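Local coordinates for dermonecrotic toxin (Pasteurella multocida, PDB 2EBF), which acts as a dermonecrotic, osteolytic and strongly mitogenic toxin, associated with progressive atrophic rhinitis in pigs, and is represented here by its C-terminal region, at residues Ser662-Ser670 with Val722-Met733; Asp681-His689 with Leu706-Ala714. One frame throughout, in Å; residues are numbered along the deposited sequence.

Contact 1. Residues Ser662-Ser670 with Val722-Met733; sequences SHQMHTTAS and VSKTGNMLALFM
H663 and T667 supply the two hydrogen bonds that join segment 722-733 to strand 662-670, one near each end. H663 donates from NE2 to A730 O over 2.7 Å, almost straight at 168°; the acceptor lies in the ring plane and the donor in the carbonyl plane, a geometry that favours this tilt of the imidazole. At the other end K724 N donates to T667 OG1 at 2.9 Å. With OG1 anti to the backbone N (chi1 -163°), the hydroxyl reaches the incoming loop; it is also hydrogen-bonded to S649 OG and A648 O of strand 643-656.

Strand 660-673 is an inner member of the six-stranded antiparallel sheet of the C3 domain. Alternate residues H663, M665 and T667 face the C-terminal loop and short helix 726-730, while H666 points to the far side.

M733 CE makes a CH-pi contact over one face of the H663 ring, 3.7 Å from the centroid.

Apolar packing fills the middle. M665, bent at chi2 and chi3, lays CG 3.6 Å from L729 CD1. The same L729 CD1 presses on T667 CB at 3.6 Å, and the L729 side chain lies about 7 Å from a bound phosphonate.

Two methyls meet carbonyl oxygens: M665 CE lies 3.3 Å from A730 O, the acceptor of H663 NE2, and T667 CG2 covers K724 O, buried with no polar partner in the model.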
loop_
_atom_site.group_PDB
_atom_site.type_symbol
_atom_site.label_atom_id
_atom_site.label_comp_id
_atom_site.label_asym_id
_atom_site.label_seq_id
_atom_site.Cartn_x
_atom_site.Cartn_y
_atom_site.Cartn_z
ATOM N N SER A 662 12.583 19.255 -30.308
ATOM C CA SER A 662 11.819 18.631 -31.387
ATOM C C SER A 662 11.448 17.216 -30.968
ATOM O O SER A 662 12.056 16.663 -30.047
ATOM C CB SER A 662 12.611 18.602 -32.698
ATOM O OG SER A 662 13.825 17.886 -32.545
ATOM N N HIS A 663 10.430 16.648 -31.620
ATOM C CA HIS A 663 10.169 15.212 -31.501
ATOM C C HIS A 663 10.904 14.488 -32.644
ATOM O O HIS A 663 10.967 14.991 -33.777
ATOM C CB HIS A 663 8.656 14.930 -31.525
ATOM C CG HIS A 663 8.022 15.106 -32.871
ATOM N ND1 HIS A 663 7.739 16.344 -33.407
ATOM C CD2 HIS A 663 7.597 14.194 -33.781
ATOM C CE1 HIS A 663 7.181 16.190 -34.596
ATOM N NE2 HIS A 663 7.082 14.896 -34.846
ATOM N N GLN A 664 11.481 13.327 -32.333
ATOM C CA GLN A 664 12.184 12.499 -33.308
ATOM C C GLN A 664 11.627 11.090 -33.128
ATOM O O GLN A 664 11.273 10.713 -32.015
ATOM C CB GLN A 664 13.701 12.489 -33.031
ATOM C CG GLN A 664 14.392 13.873 -33.066
ATOM C CD GLN A 664 14.366 14.542 -34.443
ATOM O OE1 GLN A 664 14.078 15.740 -34.561
ATOM N NE2 GLN A 664 14.673 13.778 -35.484
ATOM N N MET A 665 11.533 10.322 -34.209
ATOM C CA MET A 665 10.939 8.991 -34.101
ATOM C C MET A 665 11.555 7.942 -35.023
ATOM O O MET A 665 12.349 8.245 -35.934
ATOM C CB MET A 665 9.410 9.057 -34.284
ATOM C CG MET A 665 8.923 9.153 -35.741
ATOM S SD MET A 665 9.555 10.521 -36.741
ATOM C CE MET A 665 8.896 11.923 -35.847
ATOM N N HIS A 666 11.194 6.693 -34.767
ATOM C CA HIS A 666 11.640 5.585 -35.593
ATOM C C HIS A 666 10.612 4.480 -35.449
ATOM O O HIS A 666 9.848 4.465 -34.479
ATOM C CB HIS A 666 13.025 5.093 -35.141
ATOM C CG HIS A 666 13.618 4.038 -36.035
ATOM N ND1 HIS A 666 13.467 4.049 -37.406
ATOM C CD2 HIS A 666 14.405 2.973 -35.755
ATOM C CE1 HIS A 666 14.117 3.024 -37.929
ATOM N NE2 HIS A 666 14.684 2.346 -36.945
ATOM N N THR A 667 10.590 3.562 -36.410
ATOM C CA THR A 667 9.589 2.498 -36.429
ATOM C C THR A 667 10.174 1.261 -37.102
ATOM O O THR A 667 11.133 1.357 -37.877
ATOM C CB THR A 667 8.276 3.002 -37.134
ATOM O OG1 THR A 667 7.172 2.138 -36.814
ATOM C CG2 THR A 667 8.460 3.105 -38.653
ATOM N N THR A 668 9.609 0.097 -36.797
ATOM C CA THR A 668 10.092 -1.146 -37.379
ATOM C C THR A 668 8.937 -2.141 -37.513
ATOM O O THR A 668 8.024 -2.167 -36.678
ATOM C CB THR A 668 11.246 -1.762 -36.512
ATOM O OG1 THR A 668 11.817 -2.906 -37.172
ATOM C CG2 THR A 668 10.730 -2.197 -35.139
ATOM N N ALA A 669 8.979 -2.928 -38.586
ATOM C CA ALA A 669 8.218 -4.166 -38.675
ATOM C C ALA A 669 8.842 -5.209 -37.754
ATOM O O ALA A 669 9.950 -5.019 -37.236
ATOM C CB ALA A 669 8.215 -4.672 -40.107
ATOM N N SER A 670 8.136 -6.316 -37.554
ATOM C CA SER A 670 8.651 -7.400 -36.738
ATOM C C SER A 670 8.089 -8.726 -37.239
ATOM O O SER A 670 7.113 -8.756 -38.005
ATOM C CB SER A 670 8.275 -7.184 -35.264
ATOM O OG SER A 670 6.870 -7.196 -35.102
ATOM N N VAL A 722 3.310 -0.855 -32.092
ATOM C CA VAL A 722 2.765 -0.957 -33.444
ATOM C C VAL A 722 3.665 -0.169 -34.385
ATOM O O VAL A 722 4.157 0.894 -34.021
ATOM C CB VAL A 722 1.390 -0.289 -33.539
ATOM C CG1 VAL A 722 0.644 -0.806 -34.763
ATOM C CG2 VAL A 722 0.608 -0.577 -32.295
ATOM N N SER A 723 3.862 -0.669 -35.599
ATOM C CA SER A 723 4.611 0.075 -36.619
ATOM C C SER A 723 3.737 1.185 -37.201
ATOM O O SER A 723 2.506 1.090 -37.190
ATOM C CB SER A 723 5.100 -0.881 -37.724
ATOM O OG SER A 723 3.998 -1.445 -38.430
ATOM N N LYS A 724 4.368 2.242 -37.704
ATOM C CA LYS A 724 3.643 3.427 -38.147
ATOM C C LYS A 724 4.208 3.915 -39.465
ATOM O O LYS A 724 5.384 3.719 -39.747
ATOM C CB LYS A 724 3.762 4.547 -37.109
ATOM C CG LYS A 724 3.002 4.297 -35.812
ATOM C CD LYS A 724 3.535 5.237 -34.731
ATOM C CE LYS A 724 3.084 4.833 -33.340
ATOM N NZ LYS A 724 1.633 5.091 -33.178
ATOM N N THR A 725 3.361 4.544 -40.267
ATOM C CA THR A 725 3.814 5.157 -41.496
ATOM C C THR A 725 3.020 6.450 -41.761
ATOM O O THR A 725 1.988 6.698 -41.120
ATOM C CB THR A 725 3.697 4.155 -42.685
ATOM O OG1 THR A 725 4.527 4.592 -43.769
ATOM C CG2 THR A 725 2.247 4.042 -43.143
ATOM N N GLY A 726 3.516 7.278 -42.677
ATOM C CA GLY A 726 2.813 8.505 -43.075
ATOM C C GLY A 726 2.656 9.456 -41.899
ATOM O O GLY A 726 3.560 9.587 -41.074
ATOM N N ASN A 727 1.492 10.091 -41.800
ATOM C CA ASN A 727 1.207 11.037 -40.711
ATOM C C ASN A 727 1.308 10.439 -39.308
ATOM O O ASN A 727 1.679 11.124 -38.353
ATOM C CB ASN A 727 -0.193 11.630 -40.881
ATOM C CG ASN A 727 -0.335 12.454 -42.138
ATOM O OD1 ASN A 727 -1.419 12.494 -42.754
ATOM N ND2 ASN A 727 0.737 13.154 -42.520
ATOM N N MET A 728 0.941 9.170 -39.180
ATOM C CA MET A 728 0.906 8.518 -37.892
ATOM C C MET A 728 2.304 8.311 -37.361
ATOM O O MET A 728 2.511 8.307 -36.150
ATOM C CB MET A 728 0.077 7.243 -37.963
ATOM C CG MET A 728 -1.417 7.616 -38.022
ATOM S SD MET A 728 -2.475 6.253 -38.461
ATOM C CE MET A 728 -2.392 5.258 -36.977
ATOM N N LEU A 729 3.264 8.210 -38.280
ATOM C CA LEU A 729 4.677 8.201 -37.924
ATOM C C LEU A 729 5.220 9.620 -37.711
ATOM O O LEU A 729 5.820 9.892 -36.681
ATOM C CB LEU A 729 5.497 7.504 -39.024
ATOM C CG LEU A 729 7.006 7.410 -38.768
ATOM C CD1 LEU A 729 7.312 6.472 -37.598
ATOM C CD2 LEU A 729 7.697 6.963 -40.037
ATOM N N ALA A 730 5.018 10.501 -38.697
ATOM C CA ALA A 730 5.657 11.840 -38.722
ATOM C C ALA A 730 5.357 12.707 -37.496
ATOM O O ALA A 730 6.217 13.485 -37.032
ATOM C CB ALA A 730 5.278 12.584 -40.005
ATOM N N LEU A 731 4.138 12.569 -36.979
ATOM C CA LEU A 731 3.674 13.357 -35.829
ATOM C C LEU A 731 3.567 12.542 -34.533
ATOM O O LEU A 731 3.013 13.017 -33.537
ATOM C CB LEU A 731 2.344 14.056 -36.181
ATOM C CG LEU A 731 2.482 15.225 -37.169
ATOM C CD1 LEU A 731 1.115 15.738 -37.606
ATOM C CD2 LEU A 731 3.290 16.356 -36.540
ATOM N N PHE A 732 4.134 11.334 -34.539
ATOM C CA PHE A 732 4.226 10.494 -33.339
ATOM C C PHE A 732 5.220 11.091 -32.344
ATOM O O PHE A 732 6.416 11.194 -32.622
ATOM C CB PHE A 732 4.625 9.051 -33.702
ATOM C CG PHE A 732 4.761 8.123 -32.506
ATOM C CD1 PHE A 732 3.792 8.093 -31.490
ATOM C CD2 PHE A 732 5.842 7.254 -32.420
ATOM C CE1 PHE A 732 3.913 7.225 -30.397
ATOM C CE2 PHE A 732 5.977 6.386 -31.334
ATOM C CZ PHE A 732 5.002 6.365 -30.319
ATOM N N MET A 733 4.705 11.505 -31.192
ATOM C CA MET A 733 5.539 12.160 -30.173
ATOM C C MET A 733 5.233 11.652 -28.778
ATOM O O MET A 733 4.160 11.091 -28.553
ATOM C CB MET A 733 5.449 13.706 -30.266
ATOM C CG MET A 733 4.063 14.307 -30.244
ATOM S SD MET A 733 4.088 16.111 -30.585
ATOM C CE MET A 733 4.256 16.183 -32.366
#

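Contact 2. Residues Asp681-His689 with Leu706-Ala714; sequences DASHLQFVH and LEIAQRNRA
D681 and I708 approach from opposite directions and touch only loosely, D681 OD2 4.1 Å from I708 CD1, while D681 OD1 accepts from S683 N to form an Asx turn. H684, in the 3-10 segment 684-686, offers R711 both ring and backbone. Its CD2 edge faces R711 NH1 at 3.0 Å, the imidazole and guanidinium planes nearly perpendicular (88°), and H684 O receives a weak bond from R711 NH2. The firmer bond of NH2 goes to F687 O, 3.1 Å away, in the guanidinium plane but from above that of the carbonyl.

The F687 ring lies between Q686 CG over one face and N712 ND2 over the other, 3.4 Å above the plane and shifted toward the rim. The N712 amide stands upright on the ring, held by ND2 donating to I708 O and by a water joining OD1 to V688 N. V688 O takes R711 NE at 2.7 Å and 158°; the bend at chi3 (59°) turns the arginine head to this row of carbonyls.

R711 NH1 is salt-bridged to E707 OE2, which also pairs with R586, so a buried arginine ties the loop to a helix end closed by a Schellman motif at R713. The loop begins at D681, hydrogen-bonded to H666, consistent with the Asp-His part of a thiol-protease-like triad with C626, here tied to C620 in a disulfide and so not a free thiol.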
loop_
_atom_site.group_PDB
_atom_site.type_symbol
_atom_site.label_atom_id
_atom_site.label_comp_id
_atom_site.label_asym_id
_atom_site.label_seq_id
_atom_site.Cartn_x
_atom_site.Cartn_y
_atom_site.Cartn_z
ATOM N N ASP A 681 14.619 -4.365 -38.672
ATOM C CA ASP A 681 14.728 -2.935 -38.910
ATOM C C ASP A 681 15.797 -2.675 -39.975
ATOM O O ASP A 681 16.999 -2.647 -39.679
ATOM C CB ASP A 681 15.028 -2.239 -37.584
ATOM C CG ASP A 681 15.247 -0.744 -37.718
ATOM O OD1 ASP A 681 15.136 -0.182 -38.822
ATOM O OD2 ASP A 681 15.548 -0.128 -36.685
ATOM N N ALA A 682 15.330 -2.491 -41.207
ATOM C CA ALA A 682 16.186 -2.291 -42.367
ATOM C C ALA A 682 16.561 -0.820 -42.594
ATOM O O ALA A 682 17.206 -0.478 -43.594
ATOM C CB ALA A 682 15.519 -2.872 -43.611
ATOM N N SER A 683 16.213 0.041 -41.649
ATOM C CA SER A 683 16.561 1.455 -41.782
ATOM C C SER A 683 17.265 2.058 -40.570
ATOM O O SER A 683 17.335 3.274 -40.441
ATOM C CB SER A 683 15.320 2.266 -42.163
ATOM O OG SER A 683 14.408 2.301 -41.090
ATOM N N HIS A 684 17.814 1.213 -39.700
ATOM C CA HIS A 684 18.465 1.682 -38.472
ATOM C C HIS A 684 19.807 2.397 -38.708
ATOM O O HIS A 684 20.303 3.104 -37.822
ATOM C CB HIS A 684 18.653 0.518 -37.495
ATOM C CG HIS A 684 19.910 -0.260 -37.723
ATOM N ND1 HIS A 684 20.109 -1.041 -38.842
ATOM C CD2 HIS A 684 21.033 -0.375 -36.978
ATOM C CE1 HIS A 684 21.304 -1.606 -38.772
ATOM N NE2 HIS A 684 21.883 -1.218 -37.652
ATOM N N LEU A 685 20.397 2.210 -39.888
ATOM C CA LEU A 685 21.681 2.860 -40.205
ATOM C C LEU A 685 21.530 4.356 -40.489
ATOM O O LEU A 685 22.526 5.058 -40.685
ATOM C CB LEU A 685 22.425 2.144 -41.346
ATOM C CG LEU A 685 23.025 0.762 -41.046
ATOM C CD1 LEU A 685 23.894 0.313 -42.210
ATOM C CD2 LEU A 685 23.827 0.731 -39.734
ATOM N N GLN A 686 20.291 4.851 -40.496
ATOM C CA GLN A 686 20.086 6.297 -40.544
ATOM C C GLN A 686 20.572 6.960 -39.245
ATOM O O GLN A 686 20.771 8.175 -39.191
ATOM C CB GLN A 686 18.641 6.676 -40.949
ATOM C CG GLN A 686 17.555 6.459 -39.933
ATOM C CD GLN A 686 16.143 6.507 -40.548
ATOM O OE1 GLN A 686 15.424 5.500 -40.559
ATOM N NE2 GLN A 686 15.749 7.673 -41.061
ATOM N N PHE A 687 20.792 6.136 -38.219
ATOM C CA PHE A 687 21.235 6.589 -36.904
ATOM C C PHE A 687 22.665 6.157 -36.664
ATOM O O PHE A 687 23.121 5.154 -37.217
ATOM C CB PHE A 687 20.328 6.035 -35.795
ATOM C CG PHE A 687 18.871 6.248 -36.062
ATOM C CD1 PHE A 687 18.355 7.539 -36.159
ATOM C CD2 PHE A 687 18.017 5.166 -36.232
ATOM C CE1 PHE A 687 17.003 7.751 -36.439
ATOM C CE2 PHE A 687 16.667 5.369 -36.505
ATOM C CZ PHE A 687 16.156 6.655 -36.597
ATOM N N VAL A 688 23.353 6.909 -35.812
ATOM C CA VAL A 688 24.768 6.679 -35.523
ATOM C C VAL A 688 25.026 5.224 -35.097
ATOM O O VAL A 688 24.240 4.639 -34.335
ATOM C CB VAL A 688 25.297 7.730 -34.504
ATOM C CG1 VAL A 688 24.750 7.486 -33.101
ATOM C CG2 VAL A 688 26.791 7.753 -34.500
ATOM N N HIS A 689 26.115 4.646 -35.605
ATOM C CA HIS A 689 26.344 3.203 -35.516
ATOM C C HIS A 689 27.815 2.853 -35.638
ATOM O O HIS A 689 28.625 3.662 -36.113
ATOM C CB HIS A 689 25.582 2.489 -36.639
ATOM C CG HIS A 689 25.909 3.004 -38.007
ATOM N ND1 HIS A 689 26.982 2.541 -38.741
ATOM C CD2 HIS A 689 25.318 3.957 -38.765
ATOM C CE1 HIS A 689 27.030 3.179 -39.896
ATOM N NE2 HIS A 689 26.031 4.041 -39.938
ATOM N N LEU A 706 15.449 0.021 -26.767
ATOM C CA LEU A 706 16.542 0.476 -25.921
ATOM C C LEU A 706 17.746 0.887 -26.770
ATOM O O LEU A 706 18.333 1.949 -26.539
ATOM C CB LEU A 706 16.919 -0.614 -24.903
ATOM C CG LEU A 706 17.945 -0.295 -23.809
ATOM C CD1 LEU A 706 17.898 -1.302 -22.657
ATOM C CD2 LEU A 706 19.290 -0.348 -24.395
ATOM N N GLU A 707 18.107 0.058 -27.747
ATOM C CA GLU A 707 19.240 0.374 -28.619
ATOM C C GLU A 707 19.045 1.683 -29.376
ATOM O O GLU A 707 19.942 2.523 -29.418
ATOM C CB GLU A 707 19.528 -0.763 -29.601
ATOM C CG GLU A 707 20.451 -0.318 -30.741
ATOM C CD GLU A 707 21.207 -1.442 -31.419
ATOM O OE1 GLU A 707 21.274 -2.575 -30.889
ATOM O OE2 GLU A 707 21.769 -1.166 -32.494
ATOM N N ILE A 708 17.864 1.852 -29.967
ATOM C CA ILE A 708 17.551 3.065 -30.712
ATOM C C ILE A 708 17.583 4.305 -29.804
ATOM O O ILE A 708 18.118 5.342 -30.183
ATOM C CB ILE A 708 16.163 2.937 -31.432
ATOM C CG1 ILE A 708 16.177 1.773 -32.452
ATOM C CG2 ILE A 708 15.806 4.224 -32.140
ATOM C CD1 ILE A 708 17.238 1.891 -33.574
ATOM N N ALA A 709 17.007 4.199 -28.611
ATOM C CA ALA A 709 16.994 5.327 -27.683
ATOM C C ALA A 709 18.420 5.714 -27.272
ATOM O O ALA A 709 18.774 6.889 -27.250
ATOM C CB ALA A 709 16.142 5.004 -26.452
ATOM N N GLN A 710 19.237 4.716 -26.971
ATOM C CA GLN A 710 20.612 4.964 -26.521
ATOM C C GLN A 710 21.477 5.575 -27.621
ATOM O O GLN A 710 22.194 6.562 -27.396
ATOM C CB GLN A 710 21.237 3.676 -25.987
ATOM C CG GLN A 710 20.675 3.246 -24.637
ATOM C CD GLN A 710 21.366 2.031 -24.053
ATOM O OE1 GLN A 710 22.018 1.259 -24.757
ATOM N NE2 GLN A 710 21.202 1.840 -22.746
ATOM N N ARG A 711 21.394 5.009 -28.823
ATOM C CA ARG A 711 22.196 5.505 -29.946
ATOM C C ARG A 711 21.876 6.959 -30.256
ATOM O O ARG A 711 22.769 7.752 -30.610
ATOM C CB ARG A 711 22.012 4.629 -31.190
ATOM C CG ARG A 711 22.752 3.315 -31.092
ATOM C CD ARG A 711 22.300 2.303 -32.120
ATOM N NE ARG A 711 22.459 2.758 -33.501
ATOM C CZ ARG A 711 21.951 2.108 -34.546
ATOM N NH1 ARG A 711 21.277 0.989 -34.349
ATOM N NH2 ARG A 711 22.118 2.563 -35.780
ATOM N N ASN A 712 20.606 7.308 -30.098
ATOM C CA ASN A 712 20.129 8.638 -30.414
ATOM C C ASN A 712 20.131 9.612 -29.241
ATOM O O ASN A 712 19.633 10.740 -29.370
ATOM C CB ASN A 712 18.733 8.545 -31.031
ATOM C CG ASN A 712 18.772 8.052 -32.456
ATOM O OD1 ASN A 712 19.248 8.754 -33.360
ATOM N ND2 ASN A 712 18.284 6.840 -32.671
ATOM N N ARG A 713 20.677 9.172 -28.101
ATOM C CA ARG A 713 20.698 9.972 -26.875
ATOM C C ARG A 713 19.307 10.560 -26.618
ATOM O O ARG A 713 19.151 11.756 -26.353
ATOM C CB ARG A 713 21.789 11.053 -26.938
ATOM C CG ARG A 713 23.216 10.463 -27.091
ATOM C CD ARG A 713 24.272 11.552 -27.217
ATOM N NE ARG A 713 24.390 12.323 -25.978
ATOM C CZ ARG A 713 25.168 11.982 -24.950
ATOM N NH1 ARG A 713 25.912 10.880 -25.006
ATOM N NH2 ARG A 713 25.201 12.744 -23.863
ATOM N N ALA A 714 18.304 9.686 -26.732
ATOM C CA ALA A 714 16.895 10.054 -26.634
ATOM C C ALA A 714 16.525 10.595 -25.263
ATOM O O ALA A 714 16.895 10.007 -24.241
ATOM C CB ALA A 714 16.025 8.840 -26.959
HETATM O O HOH W 1 21.763 8.977 -34.589
#

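In the fold
Followed from the N terminus, the chain reaches contact 1 on strand 660-673, turns into strand 676-681 and runs straight into the loop 681-689 of contact 2. After strand 697-700 comes helix 701-711, whose end closes contact 2 across 16 intervening residues. Strand 717-720 then returns to the sheet, and 722-733 closes contact 1 across 51. The smaller loop thus lies wholly within the larger, and the two do not cross. Contact 1 ties the C-terminal loop and helix 726-730 to an inner strand; contact 2 ties helix 701-711 to the loop following the next strand. H666 joins them, probably hydrogen-bonded to D681, packing against S683 and edge-to-face with F687.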